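Local atomic coordinates of fructosyl amine: oxygen oxidoreductase (Aspergillus fumigatus, PDB entry 3DJE), a protein that oxidatively deglycates fructosyl amino acids, using a bound FAD cofactor and molecular oxygen as the electron acceptor. Residues Lys132-Glu136 against Gly137-Gly141. Residues are numbered along the deposited sequence; the frame is centred on the assembly and turned at random.
Sequences KLAPE and GVLQG
Pro-135 and Val-138 close a type II beta turn in the loop between helix 127-131 and strand 147-151. The backbone angles establish the type: of the two central residues, Glu-136 has a negative phi and a large positive psi, whereas Gly-137 has a positive phi (106°) and a psi near zero. That positive phi suits a residue with no beta carbon, whose place would lie against Glu-136 O. The closing bond runs from Val-138 N to Pro-135 O over 3.1 Å, with the donor tilted from the carbonyl plane. A water lies 2.8 Å from Pro-135 O, to which it probably donates, and accepts from Leu-139 N at 2.9 Å, which bridges the turn to the residue after it.

Apolar side chains gather around the Ala-134 methyl. Its CB meets Val-138 CB at 3.7 Å and Leu-139 CD1 at 3.8 Å, while Val-138 CG1 also touches it. With CG anti to the carbonyl carbon (chi1 -62°) and CD1 extended beyond it, Leu-139 reaches back across the loop; CD1 then touches Leu-133 CB as well, at 4.0 Å. Val-138 CG2, beside its own backbone N, lies near Pro-135 O and more loosely approaches Pro-135 CD. Leu-250 and Tyr-251 of helix 248-251 pack on Val-138, and Met-321 on Leu-139, so the turn packs against that helix and the loop at Met-321, away from the flavin and substrate sites.

Beyond the turn, Gln-140 folds back along the chain: its NE2 donates to Gly-137 O at 2.9 Å, nearly straight at 175°, with that oxygen in the Gln-140 amide plane although the nitrogen sits above the plane of the Gly-137 carbonyl.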
# COMPACT_ATOMS: atom_id res chain seq x y z
N LYS A 132 -14.53 -2.14 -25.31
CA LYS A 132 -14.74 -3.57 -25.47
C LYS A 132 -14.13 -4.40 -24.34
O LYS A 132 -14.24 -5.64 -24.34
CB LYS A 132 -14.19 -4.04 -26.83
CG LYS A 132 -15.10 -3.72 -28.02
CD LYS A 132 -14.34 -3.73 -29.34
CE LYS A 132 -15.21 -3.29 -30.54
NZ LYS A 132 -15.87 -4.44 -31.23
N LEU A 133 -13.47 -3.74 -23.39
CA LEU A 133 -12.91 -4.46 -22.23
C LEU A 133 -13.99 -4.91 -21.24
O LEU A 133 -13.72 -5.67 -20.30
CB LEU A 133 -11.86 -3.60 -21.51
CG LEU A 133 -10.57 -3.31 -22.29
CD1 LEU A 133 -9.68 -2.34 -21.50
CD2 LEU A 133 -9.82 -4.59 -22.65
N ALA A 134 -15.20 -4.40 -21.43
CA ALA A 134 -16.34 -4.71 -20.57
C ALA A 134 -17.59 -4.84 -21.42
O ALA A 134 -17.60 -4.37 -22.57
CB ALA A 134 -16.52 -3.61 -19.53
N PRO A 135 -18.64 -5.48 -20.88
CA PRO A 135 -19.92 -5.52 -21.59
C PRO A 135 -20.43 -4.15 -21.99
O PRO A 135 -20.12 -3.14 -21.35
CB PRO A 135 -20.87 -6.16 -20.58
CG PRO A 135 -20.02 -7.01 -19.75
CD PRO A 135 -18.71 -6.24 -19.61
N GLU A 136 -21.25 -4.12 -23.04
CA GLU A 136 -21.84 -2.88 -23.51
C GLU A 136 -22.64 -2.24 -22.38
O GLU A 136 -23.44 -2.91 -21.72
CB GLU A 136 -22.75 -3.16 -24.71
CG GLU A 136 -22.72 -2.07 -25.76
CD GLU A 136 -23.37 -2.51 -27.06
OE1 GLU A 136 -23.26 -3.71 -27.41
OE2 GLU A 136 -23.98 -1.65 -27.73
N GLY A 137 -22.40 -0.95 -22.15
CA GLY A 137 -23.09 -0.21 -21.09
C GLY A 137 -22.23 0.07 -19.88
O GLY A 137 -22.61 0.89 -19.02
N VAL A 138 -21.08 -0.60 -19.78
CA VAL A 138 -20.17 -0.37 -18.65
C VAL A 138 -19.17 0.74 -18.97
O VAL A 138 -19.18 1.78 -18.33
CB VAL A 138 -19.42 -1.66 -18.21
CG1 VAL A 138 -18.40 -1.32 -17.13
CG2 VAL A 138 -20.40 -2.73 -17.71
N LEU A 139 -18.31 0.51 -19.96
CA LEU A 139 -17.30 1.50 -20.30
C LEU A 139 -17.80 2.36 -21.46
O LEU A 139 -17.40 2.16 -22.62
CB LEU A 139 -15.97 0.82 -20.62
CG LEU A 139 -15.35 0.03 -19.46
CD1 LEU A 139 -14.13 -0.75 -19.95
CD2 LEU A 139 -14.98 0.92 -18.25
N GLN A 140 -18.63 3.34 -21.11
CA GLN A 140 -19.34 4.17 -22.09
C GLN A 140 -18.53 5.36 -22.58
O GLN A 140 -18.93 6.03 -23.54
CB GLN A 140 -20.64 4.68 -21.48
CG GLN A 140 -21.65 3.59 -21.16
CD GLN A 140 -23.00 4.15 -20.78
OE1 GLN A 140 -23.40 5.22 -21.26
NE2 GLN A 140 -23.71 3.44 -19.91
N GLY A 141 -17.41 5.65 -21.91
CA GLY A 141 -16.64 6.86 -22.16
C GLY A 141 -15.81 6.86 -23.43
O GLY A 141 -15.71 5.85 -24.13
O HOH W 1 -18.21 -1.25 -22.20